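Local coordinates for protein beta-1,4-mannanase (Cryptopygus antarcticus, PDB 4OOU) that hydrolyses internal 1,4-beta linkages of mannans, with high activity on locust bean gum, releasing mainly short manno-oligosaccharides, at residues S40-W46 with A338-N344; F53-Y58 with D112-L116; A228-A232 with N271-N275. All blocks are in the same frame, centred on the assembly; numbering follows the deposited sequence.

Contact 1. Residues S40-W46 with A338-N344; sequences SGVNFAW and ALTWQFN
S40-V42 and A338-T340 pair as parallel strands in a buried contact, where the first and last strands of the barrel meet; their short axes run at 37° to each other. The bond from T340 N to G41 O (3.1 Å) lies in the carbonyl plane on a lone pair, and N43 N to T340 O (2.8 Å) extends the pairing. N43 ND2 reaches T340 O at 2.8 Å from above the carbonyl plane, so this acceptor is gripped twice. The N43 amide is also held by R81 at OD1 and by the carbonyl of G311 at ND2; N43 CG is 3.5 Å from W341 CE3. Cis peptides precede A45 and Q342. N344 N bonds nearly along the C=O direction of F44 O (2.9 Å). N344 ND2, over one face of the W46 indole, donates to W46 O (3.0 Å); N344 OD1 accepts from G346 N. W341 CG lies beside its carbonyl carbon (chi1 -177°), which brings CH2 to 3.6 Å from W46 CZ3. W341 binds substrate, its side chain about 3 Å from that of E312, the probable nucleophile. This is the strand-one to strand-eight closure of a family 5 (beta/alpha)8 barrel, made beside the catalytic cleft.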
ATOM      1  N   SER A  40       1.765  10.076  -8.076  1.00 38.13           N
ATOM      2  CA  SER A  40       0.462  10.661  -8.338  1.00 37.42           C
ATOM      3  C   SER A  40      -0.414   9.675  -9.088  1.00 36.90           C
ATOM      4  O   SER A  40      -0.006   9.134 -10.117  1.00 38.31           O
ATOM      5  CB  SER A  40       0.616  11.933  -9.138  1.00 35.48           C
ATOM      6  OG  SER A  40      -0.629  12.584  -9.172  1.00 38.74           O
ATOM      7  N   GLY A  41      -1.628   9.459  -8.595  1.00 33.91           N
ATOM      8  CA  GLY A  41      -2.444   8.406  -9.120  1.00 32.56           C
ATOM      9  C   GLY A  41      -3.570   7.953  -8.239  1.00 33.96           C
ATOM     10  O   GLY A  41      -4.080   8.714  -7.422  1.00 40.07           O
ATOM     11  N   VAL A  42      -3.966   6.701  -8.419  1.00 35.18           N
ATOM     12  CA  VAL A  42      -5.189   6.176  -7.823  1.00 36.44           C
ATOM     13  C   VAL A  42      -5.036   4.778  -7.244  1.00 37.78           C
ATOM     14  O   VAL A  42      -4.100   4.019  -7.586  1.00 34.26           O
ATOM     15  CB  VAL A  42      -6.306   6.085  -8.874  1.00 34.85           C
ATOM     16  CG1 VAL A  42      -6.329   7.343  -9.715  1.00 38.24           C
ATOM     17  CG2 VAL A  42      -6.112   4.897  -9.793  1.00 33.01           C
ATOM     18  N   ASN A  43      -5.999   4.446  -6.398  1.00 36.96           N
ATOM     19  CA  ASN A  43      -6.273   3.075  -6.047  1.00 38.21           C
ATOM     20  C   ASN A  43      -7.293   2.521  -7.035  1.00 36.24           C
ATOM     21  O   ASN A  43      -8.283   3.196  -7.308  1.00 33.71           O
ATOM     22  CB  ASN A  43      -6.934   3.010  -4.687  1.00 38.64           C
ATOM     23  CG  ASN A  43      -5.983   3.246  -3.580  1.00 39.09           C
ATOM     24  OD1 ASN A  43      -5.445   2.290  -3.030  1.00 40.15           O
ATOM     25  ND2 ASN A  43      -5.797   4.511  -3.201  1.00 40.04           N
ATOM     26  N   PHE A  44      -7.103   1.289  -7.519  1.00 34.27           N
ATOM     27  CA  PHE A  44      -8.115   0.704  -8.390  1.00 35.41           C
ATOM     28  C   PHE A  44      -9.388   0.454  -7.600  1.00 34.78           C
ATOM     29  O   PHE A  44     -10.474   0.923  -8.027  1.00 35.09           O
ATOM     30  CB  PHE A  44      -7.647  -0.529  -9.170  1.00 37.04           C
ATOM     31  CG  PHE A  44      -6.751  -0.216 -10.364  1.00 41.22           C
ATOM     32  CD1 PHE A  44      -6.764   1.033 -10.997  1.00 41.88           C
ATOM     33  CD2 PHE A  44      -5.902  -1.200 -10.881  1.00 43.66           C
ATOM     34  CE1 PHE A  44      -5.936   1.300 -12.093  1.00 41.38           C
ATOM     35  CE2 PHE A  44      -5.090  -0.941 -11.984  1.00 42.65           C
ATOM     36  CZ  PHE A  44      -5.108   0.314 -12.584  1.00 42.67           C
ATOM     37  N   ALA A  45      -9.320  -0.253  -6.472  1.00 32.70           N
ATOM     38  CA  ALA A  45      -8.195  -1.065  -5.977  1.00 32.31           C
ATOM     39  C   ALA A  45      -8.396  -2.504  -6.439  1.00 31.67           C
ATOM     40  O   ALA A  45      -7.573  -3.379  -6.154  1.00 27.45           O
ATOM     41  CB  ALA A  45      -8.145  -1.028  -4.447  1.00 31.18           C
ATOM     42  N   TRP A  46      -9.529  -2.750  -7.101  1.00 31.24           N
ATOM     43  CA  TRP A  46      -9.808  -4.037  -7.714  1.00 31.65           C
ATOM     44  C   TRP A  46     -10.825  -3.841  -8.837  1.00 31.32           C
ATOM     45  O   TRP A  46     -11.324  -2.749  -9.063  1.00 30.43           O
ATOM     46  CB  TRP A  46     -10.312  -5.019  -6.662  1.00 33.48           C
ATOM     47  CG  TRP A  46     -11.521  -4.532  -5.960  1.00 35.66           C
ATOM     48  CD1 TRP A  46     -12.806  -4.599  -6.414  1.00 37.41           C
ATOM     49  CD2 TRP A  46     -11.572  -3.866  -4.700  1.00 37.91           C
ATOM     50  NE1 TRP A  46     -13.658  -4.033  -5.504  1.00 39.10           N
ATOM     51  CE2 TRP A  46     -12.930  -3.575  -4.436  1.00 38.55           C
ATOM     52  CE3 TRP A  46     -10.606  -3.494  -3.752  1.00 39.40           C
ATOM     53  CZ2 TRP A  46     -13.352  -2.915  -3.265  1.00 36.40           C
ATOM     54  CZ3 TRP A  46     -11.034  -2.853  -2.568  1.00 38.60           C
ATOM     55  CH2 TRP A  46     -12.401  -2.580  -2.345  1.00 37.56           C
ATOM     56  N   ALA A 338       0.243  10.921  -3.547  1.00 28.50           N
ATOM     57  CA  ALA A 338      -1.188  10.995  -3.188  1.00 29.14           C
ATOM     58  C   ALA A 338      -2.057  10.198  -4.147  1.00 29.70           C
ATOM     59  O   ALA A 338      -1.974  10.379  -5.378  1.00 26.15           O
ATOM     60  CB  ALA A 338      -1.664  12.433  -3.158  1.00 28.59           C
ATOM     61  N   LEU A 339      -2.916   9.351  -3.569  1.00 32.56           N
ATOM     62  CA  LEU A 339      -3.646   8.313  -4.316  1.00 33.55           C
ATOM     63  C   LEU A 339      -5.100   8.325  -3.934  1.00 33.44           C
ATOM     64  O   LEU A 339      -5.427   8.164  -2.760  1.00 34.68           O
ATOM     65  CB  LEU A 339      -3.069   6.924  -3.975  1.00 36.56           C
ATOM     66  CG  LEU A 339      -2.020   6.234  -4.852  1.00 36.04           C
ATOM     67  CD1 LEU A 339      -1.018   7.196  -5.425  1.00 36.76           C
ATOM     68  CD2 LEU A 339      -1.305   5.183  -4.043  1.00 35.61           C
ATOM     69  N   THR A 340      -5.970   8.484  -4.918  1.00 34.70           N
ATOM     70  CA  THR A 340      -7.403   8.615  -4.661  1.00 36.99           C
ATOM     71  C   THR A 340      -8.004   7.254  -4.435  1.00 35.83           C
ATOM     72  O   THR A 340      -7.397   6.241  -4.778  1.00 37.81           O
ATOM     73  CB  THR A 340      -8.148   9.318  -5.832  1.00 39.28           C
ATOM     74  OG1 THR A 340      -7.792   8.704  -7.092  1.00 40.71           O
ATOM     75  CG2 THR A 340      -7.789  10.802  -5.880  1.00 36.85           C
ATOM     76  N   TRP A 341      -9.185   7.248  -3.841  1.00 31.84           N
ATOM     77  CA  TRP A 341      -9.950   6.041  -3.656  1.00 33.09           C
ATOM     78  C   TRP A 341     -11.351   6.234  -4.295  1.00 33.38           C
ATOM     79  O   TRP A 341     -12.004   7.198  -3.958  1.00 30.51           O
ATOM     80  CB  TRP A 341     -10.100   5.731  -2.155  1.00 33.88           C
ATOM     81  CG  TRP A 341     -10.828   4.444  -1.945  1.00 33.06           C
ATOM     82  CD1 TRP A 341     -12.169   4.279  -1.891  1.00 34.16           C
ATOM     83  CD2 TRP A 341     -10.256   3.129  -1.842  1.00 34.13           C
ATOM     84  NE1 TRP A 341     -12.480   2.947  -1.768  1.00 35.94           N
ATOM     85  CE2 TRP A 341     -11.321   2.222  -1.725  1.00 35.80           C
ATOM     86  CE3 TRP A 341      -8.950   2.639  -1.820  1.00 33.92           C
ATOM     87  CZ2 TRP A 341     -11.122   0.852  -1.578  1.00 37.18           C
ATOM     88  CZ3 TRP A 341      -8.750   1.282  -1.689  1.00 36.89           C
ATOM     89  CH2 TRP A 341      -9.832   0.400  -1.563  1.00 37.40           C
ATOM     90  N   GLN A 342     -11.805   5.383  -5.229  1.00 33.82           N
ATOM     91  CA  GLN A 342     -10.974   4.389  -5.965  1.00 34.37           C
ATOM     92  C   GLN A 342     -11.571   4.299  -7.358  1.00 35.81           C
ATOM     93  O   GLN A 342     -12.723   4.723  -7.575  1.00 37.04           O
ATOM     94  CB  GLN A 342     -11.034   3.015  -5.317  1.00 34.05           C
ATOM     95  CG  GLN A 342     -12.397   2.352  -5.482  1.00 35.37           C
ATOM     96  CD  GLN A 342     -12.585   1.060  -4.709  1.00 37.73           C
ATOM     97  OE1 GLN A 342     -13.675   0.791  -4.184  1.00 38.46           O
ATOM     98  NE2 GLN A 342     -11.542   0.235  -4.656  1.00 40.53           N
ATOM     99  N   PHE A 343     -10.836   3.721  -8.292  1.00 36.42           N
ATOM    100  CA  PHE A 343     -11.184   3.902  -9.701  1.00 38.51           C
ATOM    101  C   PHE A 343     -12.472   3.186 -10.097  1.00 40.18           C
ATOM    102  O   PHE A 343     -13.284   3.724 -10.860  1.00 41.80           O
ATOM    103  CB  PHE A 343     -10.040   3.486 -10.615  1.00 39.99           C
ATOM    104  CG  PHE A 343      -9.824   4.430 -11.748  1.00 44.08           C
ATOM    105  CD1 PHE A 343      -9.504   5.761 -11.497  1.00 43.11           C
ATOM    106  CD2 PHE A 343      -9.951   4.004 -13.077  1.00 46.09           C
ATOM    107  CE1 PHE A 343      -9.304   6.646 -12.549  1.00 44.82           C
ATOM    108  CE2 PHE A 343      -9.757   4.884 -14.130  1.00 44.00           C
ATOM    109  CZ  PHE A 343      -9.443   6.210 -13.864  1.00 46.12           C
ATOM    110  N   ASN A 344     -12.692   1.994  -9.567  1.00 39.24           N
ATOM    111  CA  ASN A 344     -13.947   1.291  -9.859  1.00 40.70           C
ATOM    112  C   ASN A 344     -15.228   1.959  -9.276  1.00 44.92           C
ATOM    113  O   ASN A 344     -16.334   1.461  -9.511  1.00 45.11           O
ATOM    114  CB  ASN A 344     -13.848  -0.137  -9.371  1.00 38.54           C
ATOM    115  CG  ASN A 344     -13.901  -0.229  -7.881  1.00 35.89           C
ATOM    116  OD1 ASN A 344     -14.578   0.571  -7.235  1.00 35.90           O
ATOM    117  ND2 ASN A 344     -13.207  -1.214  -7.320  1.00 35.20           N
TER

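Contact 2. Residues F53-Y58 with D112-L116; sequences FGNGQY and DLSDL
F53, from the loop before helix 58-74, and Y58, the first residue of that helix, approach one flank of helix 109-122, where D112, L113, D115 and L116 receive them. The apolar part centres on the F53 ring. L113 CD2 sits 3.5 Å from the ring centroid and only 7° off the ring normal, the geometry of a CH-pi contact over the middle of a face. L116 CD2 meets the same ring at its edge, 3.5 Å from F53 CZ, and D112 CB also lies near the ring plane, so the phenyl is bounded at its edge by neighbours one turn apart on the helix.

The second aromatic group, Y58, runs alongside D112 in the opposite direction, the ring and carboxylate planes 20° apart. D112 O lies 3.3 Å above the plane of the Y58 ring, offset toward the rim, while also accepting the helix bond from L116 N. A fully extended first torsion (chi1 -177°) carries the phenol across the helix until Y58 CE1 is 3.9 Å from L116 CB.

Two hydrogen bonds complete the contact. D115 OD2 accepts from Y58 OH at 2.9 Å on its anti lone pair, and the same oxygen forms a salt bridge with K66 of helix 58-74. At the other end G54 N points at D112 OD2 (3.1 Å); the exact place of this oxygen is less certain. G54 also starts a type I' turn, closed by the bond from Q57 N to G54 O (2.8 Å).

The chemistry thus divides between the two aromatics: carbon contacts fix F53, whereas Y58 ends in a polar bond, with D112 and L116 shared by both. A nearby lysine and a phenol donating to one oxygen would probably stabilise the charged form of D115.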
ATOM      1  N   PHE A  53      -6.653 -11.665  -9.934  1.00 39.23           N
ATOM      2  CA  PHE A  53      -5.592 -12.558 -10.329  1.00 36.04           C
ATOM      3  C   PHE A  53      -5.726 -13.960  -9.689  1.00 40.47           C
ATOM      4  O   PHE A  53      -6.196 -14.095  -8.535  1.00 37.67           O
ATOM      5  CB  PHE A  53      -4.290 -11.971  -9.854  1.00 38.26           C
ATOM      6  CG  PHE A  53      -4.148 -10.509 -10.119  1.00 37.47           C
ATOM      7  CD1 PHE A  53      -3.589 -10.059 -11.309  1.00 33.88           C
ATOM      8  CD2 PHE A  53      -4.541  -9.582  -9.156  1.00 38.59           C
ATOM      9  CE1 PHE A  53      -3.445  -8.710 -11.536  1.00 36.44           C
ATOM     10  CE2 PHE A  53      -4.398  -8.225  -9.373  1.00 38.45           C
ATOM     11  CZ  PHE A  53      -3.843  -7.786 -10.566  1.00 38.52           C
ATOM     12  N   GLY A  54      -5.270 -14.982 -10.423  1.00 37.66           N
ATOM     13  CA  GLY A  54      -5.364 -16.381  -9.990  1.00 39.27           C
ATOM     14  C   GLY A  54      -6.577 -17.074 -10.585  1.00 39.35           C
ATOM     15  O   GLY A  54      -7.541 -16.387 -11.003  1.00 39.46           O
ATOM     16  N   ASN A  55      -6.537 -18.419 -10.623  1.00 38.54           N
ATOM     17  CA  ASN A  55      -7.680 -19.264 -11.056  1.00 36.75           C
ATOM     18  C   ASN A  55      -8.279 -18.765 -12.362  1.00 39.94           C
ATOM     19  O   ASN A  55      -9.493 -18.616 -12.513  1.00 44.78           O
ATOM     20  CB  ASN A  55      -8.757 -19.358  -9.966  1.00 39.02           C
ATOM     21  CG  ASN A  55      -8.287 -20.139  -8.735  1.00 40.51           C
ATOM     22  OD1 ASN A  55      -7.271 -20.840  -8.771  1.00 40.80           O
ATOM     23  ND2 ASN A  55      -9.046 -20.038  -7.642  1.00 39.20           N
ATOM     24  N   GLY A  56      -7.381 -18.469 -13.294  1.00 41.37           N
ATOM     25  CA  GLY A  56      -7.724 -17.964 -14.596  1.00 40.41           C
ATOM     26  C   GLY A  56      -8.688 -16.813 -14.620  1.00 39.15           C
ATOM     27  O   GLY A  56      -9.387 -16.647 -15.612  1.00 42.15           O
ATOM     28  N   GLN A  57      -8.723 -16.009 -13.559  1.00 39.10           N
ATOM     29  CA  GLN A  57      -9.757 -14.947 -13.440  1.00 39.44           C
ATOM     30  C   GLN A  57      -9.314 -13.647 -14.090  1.00 37.28           C
ATOM     31  O   GLN A  57     -10.103 -12.737 -14.291  1.00 36.43           O
ATOM     32  CB  GLN A  57     -10.121 -14.682 -11.965  1.00 36.74           C
ATOM     33  CG  GLN A  57     -10.750 -15.863 -11.243  1.00 34.73           C
ATOM     34  CD  GLN A  57     -12.080 -16.285 -11.815  1.00 34.02           C
ATOM     35  OE1 GLN A  57     -12.854 -15.468 -12.332  1.00 34.47           O
ATOM     36  NE2 GLN A  57     -12.375 -17.568 -11.703  1.00 32.56           N
ATOM     37  N   TYR A  58      -8.034 -13.575 -14.417  1.00 41.18           N
ATOM     38  CA  TYR A  58      -7.458 -12.387 -15.018  1.00 40.69           C
ATOM     39  C   TYR A  58      -7.912 -12.176 -16.449  1.00 40.18           C
ATOM     40  O   TYR A  58      -7.940 -11.028 -16.916  1.00 46.08           O
ATOM     41  CB  TYR A  58      -5.955 -12.507 -14.960  1.00 41.43           C
ATOM     42  CG  TYR A  58      -5.173 -11.328 -15.474  1.00 43.43           C
ATOM     43  CD1 TYR A  58      -4.929 -10.226 -14.671  1.00 45.19           C
ATOM     44  CD2 TYR A  58      -4.625 -11.330 -16.735  1.00 42.09           C
ATOM     45  CE1 TYR A  58      -4.174  -9.154 -15.127  1.00 41.78           C
ATOM     46  CE2 TYR A  58      -3.884 -10.259 -17.190  1.00 42.92           C
ATOM     47  CZ  TYR A  58      -3.657  -9.171 -16.380  1.00 41.48           C
ATOM     48  OH  TYR A  58      -2.899  -8.100 -16.825  1.00 42.73           O
ATOM     49  N   ASP A 112      -0.437 -13.850 -14.266  1.00 40.23           N
ATOM     50  CA  ASP A 112      -1.453 -12.785 -14.265  1.00 40.83           C
ATOM     51  C   ASP A 112      -0.894 -11.466 -13.799  1.00 36.41           C
ATOM     52  O   ASP A 112      -1.110 -10.445 -14.443  1.00 33.12           O
ATOM     53  CB  ASP A 112      -2.642 -13.180 -13.405  1.00 44.84           C
ATOM     54  CG  ASP A 112      -3.480 -14.226 -14.051  1.00 44.80           C
ATOM     55  OD1 ASP A 112      -3.206 -14.558 -15.231  1.00 47.60           O
ATOM     56  OD2 ASP A 112      -4.409 -14.709 -13.387  1.00 43.15           O
ATOM     57  N   LEU A 113      -0.152 -11.486 -12.697  1.00 35.38           N
ATOM     58  CA  LEU A 113       0.530 -10.275 -12.246  1.00 37.73           C
ATOM     59  C   LEU A 113       1.603  -9.814 -13.283  1.00 36.77           C
ATOM     60  O   LEU A 113       1.670  -8.630 -13.671  1.00 36.27           O
ATOM     61  CB  LEU A 113       1.119 -10.474 -10.834  1.00 38.36           C
ATOM     62  CG  LEU A 113       0.085 -10.712  -9.694  1.00 40.14           C
ATOM     63  CD1 LEU A 113       0.746 -11.311  -8.460  1.00 42.07           C
ATOM     64  CD2 LEU A 113      -0.708  -9.486  -9.258  1.00 37.61           C
ATOM     65  N   SER A 114       2.430 -10.758 -13.724  1.00 38.82           N
ATOM     66  CA  SER A 114       3.487 -10.525 -14.742  1.00 34.27           C
ATOM     67  C   SER A 114       2.858  -9.760 -15.916  1.00 32.92           C
ATOM     68  O   SER A 114       3.325  -8.688 -16.297  1.00 31.56           O
ATOM     69  CB  SER A 114       4.063 -11.894 -15.166  1.00 35.86           C
ATOM     70  OG  SER A 114       5.447 -11.876 -15.506  1.00 35.79           O
ATOM     71  N   ASP A 115       1.738 -10.259 -16.436  1.00 32.54           N
ATOM     72  CA  ASP A 115       1.075  -9.574 -17.551  1.00 34.87           C
ATOM     73  C   ASP A 115       0.759  -8.116 -17.230  1.00 35.41           C
ATOM     74  O   ASP A 115       1.023  -7.208 -18.026  1.00 33.81           O
ATOM     75  CB  ASP A 115      -0.231 -10.273 -17.951  1.00 34.74           C
ATOM     76  CG  ASP A 115      -0.784  -9.766 -19.285  1.00 34.81           C
ATOM     77  OD1 ASP A 115      -0.323 -10.207 -20.348  1.00 34.12           O
ATOM     78  OD2 ASP A 115      -1.689  -8.927 -19.276  1.00 36.00           O
ATOM     79  N   LEU A 116       0.171  -7.904 -16.062  1.00 39.04           N
ATOM     80  CA  LEU A 116      -0.364  -6.588 -15.729  1.00 37.51           C
ATOM     81  C   LEU A 116       0.793  -5.657 -15.549  1.00 37.06           C
ATOM     82  O   LEU A 116       0.710  -4.505 -15.973  1.00 35.15           O
ATOM     83  CB  LEU A 116      -1.239  -6.606 -14.465  1.00 36.94           C
ATOM     84  CG  LEU A 116      -2.020  -5.298 -14.197  1.00 39.21           C
ATOM     85  CD1 LEU A 116      -2.963  -4.838 -15.314  1.00 39.58           C
ATOM     86  CD2 LEU A 116      -2.823  -5.419 -12.921  1.00 41.48           C
TER

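Contact 3. Residues A228-A232 with N271-N275; sequences AIHNA and NGIIN
H230, in the last turn of helix 215-232, faces an irregular chain at N271-N275, with the CA atoms of H230 and N271 6.9 Å apart; the two backbones share no regular pairing, and H230 supplies most of the link as well as the hydrogen bond between the segments.

Its imidazole does this from a first torsion of -67°, which keeps CG beside the backbone N and projects the ring off the helix and across to the loop. NE2 donates to I273 O at 3.3 Å, a long but fairly straight bond with 161° at the hydrogen. The acceptor lies in the plane of the imidazole, whereas NE2 stands 37° out of the plane of the carbonyl and so does not sit on a lone pair. I273 O is also bonded by the hydroxyl of S226, one turn earlier on the helix.

The N275 side chain points against that of H230, and its OD1 lies near the same ring edge as I273 O, in plane, 3.1 Å from H230 CE1, with the amide and imidazole planes nearly perpendicular; this oxygen is hydrogen-bonded to V238 N. At the start of N271-N275, N271 ND2 approaches H230 CB to 3.5 Å, while OD1 of N271 is bonded to S227. The I273 side chain touches more lightly, CG1 being 4.2 Å from H230 NE2.

Around this junction, helix 215-232 packs against helix 149-167 through A228, I229 and A232, and H230 itself touches V238 at the start of the strand that follows the helix. N275 is joined to V238 by backbone bonding as well. The contact therefore sits at the end of helix 215-232, where the chains enter strands 238-241 and 277-281.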
ATOM      1  N   ALA A 228      11.075 -11.515   4.207  1.00 38.91           N
ATOM      2  CA  ALA A 228      11.233 -12.541   3.197  1.00 39.59           C
ATOM      3  C   ALA A 228      11.187 -11.950   1.784  1.00 42.79           C
ATOM      4  O   ALA A 228      11.865 -12.446   0.835  1.00 43.11           O
ATOM      5  CB  ALA A 228      10.192 -13.627   3.383  1.00 40.41           C
ATOM      6  N   ILE A 229      10.401 -10.889   1.637  1.00 40.32           N
ATOM      7  CA  ILE A 229      10.463 -10.092   0.406  1.00 41.28           C
ATOM      8  C   ILE A 229      11.880  -9.517   0.202  1.00 43.98           C
ATOM      9  O   ILE A 229      12.476  -9.637  -0.875  1.00 42.03           O
ATOM     10  CB  ILE A 229       9.473  -8.913   0.440  1.00 39.07           C
ATOM     11  CG1 ILE A 229       8.027  -9.426   0.594  1.00 38.52           C
ATOM     12  CG2 ILE A 229       9.637  -8.081  -0.832  1.00 38.37           C
ATOM     13  CD1 ILE A 229       6.980  -8.365   0.835  1.00 35.78           C
ATOM     14  N   HIS A 230      12.407  -8.867   1.237  1.00 42.33           N
ATOM     15  CA  HIS A 230      13.749  -8.330   1.146  1.00 43.24           C
ATOM     16  C   HIS A 230      14.746  -9.463   0.906  1.00 41.17           C
ATOM     17  O   HIS A 230      15.625  -9.309   0.084  1.00 41.35           O
ATOM     18  CB  HIS A 230      14.121  -7.531   2.405  1.00 43.44           C
ATOM     19  CG  HIS A 230      13.331  -6.263   2.589  1.00 41.70           C
ATOM     20  ND1 HIS A 230      13.276  -5.271   1.631  1.00 40.38           N
ATOM     21  CD2 HIS A 230      12.596  -5.812   3.638  1.00 40.04           C
ATOM     22  CE1 HIS A 230      12.526  -4.275   2.078  1.00 41.90           C
ATOM     23  NE2 HIS A 230      12.114  -4.573   3.299  1.00 37.21           N
ATOM     24  N   ASN A 231      14.597 -10.597   1.596  1.00 40.55           N
ATOM     25  CA  ASN A 231      15.490 -11.760   1.357  1.00 43.19           C
ATOM     26  C   ASN A 231      15.574 -12.103  -0.141  1.00 44.62           C
ATOM     27  O   ASN A 231      16.638 -12.368  -0.679  1.00 41.58           O
ATOM     28  CB  ASN A 231      15.052 -13.029   2.137  1.00 39.74           C
ATOM     29  CG  ASN A 231      15.321 -12.948   3.648  1.00 37.48           C
ATOM     30  OD1 ASN A 231      14.589 -13.534   4.442  1.00 36.87           O
ATOM     31  ND2 ASN A 231      16.334 -12.205   4.045  1.00 36.16           N
ATOM     32  N   ALA A 232      14.430 -12.075  -0.798  1.00 46.79           N
ATOM     33  CA  ALA A 232      14.325 -12.503  -2.178  1.00 47.85           C
ATOM     34  C   ALA A 232      14.725 -11.400  -3.158  1.00 45.23           C
ATOM     35  O   ALA A 232      15.330 -11.684  -4.195  1.00 44.96           O
ATOM     36  CB  ALA A 232      12.893 -12.983  -2.456  1.00 47.47           C
ATOM     37  N   ASN A 271      15.886  -7.261   8.830  1.00 43.02           N
ATOM     38  CA  ASN A 271      15.581  -6.573   7.571  1.00 41.71           C
ATOM     39  C   ASN A 271      14.094  -6.661   7.207  1.00 42.69           C
ATOM     40  O   ASN A 271      13.737  -6.643   6.046  1.00 39.67           O
ATOM     41  CB  ASN A 271      16.425  -7.172   6.439  1.00 41.21           C
ATOM     42  CG  ASN A 271      15.942  -8.532   6.019  1.00 39.06           C
ATOM     43  OD1 ASN A 271      15.246  -9.227   6.769  1.00 40.87           O
ATOM     44  ND2 ASN A 271      16.260  -8.901   4.803  1.00 36.70           N
ATOM     45  N   GLY A 272      13.223  -6.753   8.215  1.00 45.14           N
ATOM     46  CA  GLY A 272      11.800  -6.888   7.980  1.00 42.49           C
ATOM     47  C   GLY A 272      11.193  -5.550   8.256  1.00 42.31           C
ATOM     48  O   GLY A 272      10.413  -5.396   9.228  1.00 40.39           O
ATOM     49  N   ILE A 273      11.583  -4.579   7.423  1.00 38.73           N
ATOM     50  CA  ILE A 273      11.183  -3.187   7.630  1.00 37.12           C
ATOM     51  C   ILE A 273      10.255  -2.677   6.537  1.00 36.16           C
ATOM     52  O   ILE A 273      10.072  -3.330   5.518  1.00 34.88           O
ATOM     53  CB  ILE A 273      12.373  -2.234   7.811  1.00 36.74           C
ATOM     54  CG1 ILE A 273      13.312  -2.204   6.587  1.00 36.43           C
ATOM     55  CG2 ILE A 273      13.118  -2.596   9.080  1.00 38.20           C
ATOM     56  CD1 ILE A 273      14.309  -1.042   6.569  1.00 33.78           C
ATOM     57  N   ILE A 274       9.596  -1.558   6.796  1.00 36.67           N
ATOM     58  CA  ILE A 274       8.956  -0.855   5.706  1.00 37.45           C
ATOM     59  C   ILE A 274       9.928   0.194   5.237  1.00 37.99           C
ATOM     60  O   ILE A 274      10.716   0.690   6.005  1.00 42.03           O
ATOM     61  CB  ILE A 274       7.578  -0.265   6.031  1.00 34.14           C
ATOM     62  CG1 ILE A 274       7.580   0.641   7.241  1.00 35.21           C
ATOM     63  CG2 ILE A 274       6.586  -1.372   6.259  1.00 35.26           C
ATOM     64  CD1 ILE A 274       6.181   1.164   7.552  1.00 36.20           C
ATOM     65  N   ASN A 275       9.885   0.491   3.952  1.00 39.03           N
ATOM     66  CA  ASN A 275      10.783   1.450   3.349  1.00 36.20           C
ATOM     67  C   ASN A 275      10.165   2.822   3.209  1.00 36.28           C
ATOM     68  O   ASN A 275      10.906   3.795   3.043  1.00 38.77           O
ATOM     69  CB  ASN A 275      11.210   0.905   2.013  1.00 36.60           C
ATOM     70  CG  ASN A 275      11.859  -0.435   2.169  1.00 40.01           C
ATOM     71  OD1 ASN A 275      11.335  -1.476   1.751  1.00 38.37           O
ATOM     72  ND2 ASN A 275      12.992  -0.429   2.860  1.00 44.34           N
TER

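Overall arrangement
From the N terminus, the chain first lays down strand 35-43, whose end opens contact 1. Contact 2 opens soon after, at 53-58, and closes on helix 109-122 with 53 residues between its segments, binding the loop before helix 58-74 and that helix's first residue to the next barrel helix. Contact 3 follows in series, spanning only 38 residues between helix 215-232 and the approach to strand 277-281. Both fall within the 291 residues between the segments of contact 1, which shuts when strand 337-340 returns to strand 35-43; none cross. Contact 1 thus closes the barrel wall; contacts 2 and 3, centres about 24 Å apart, fasten helices to neighbouring chain around it.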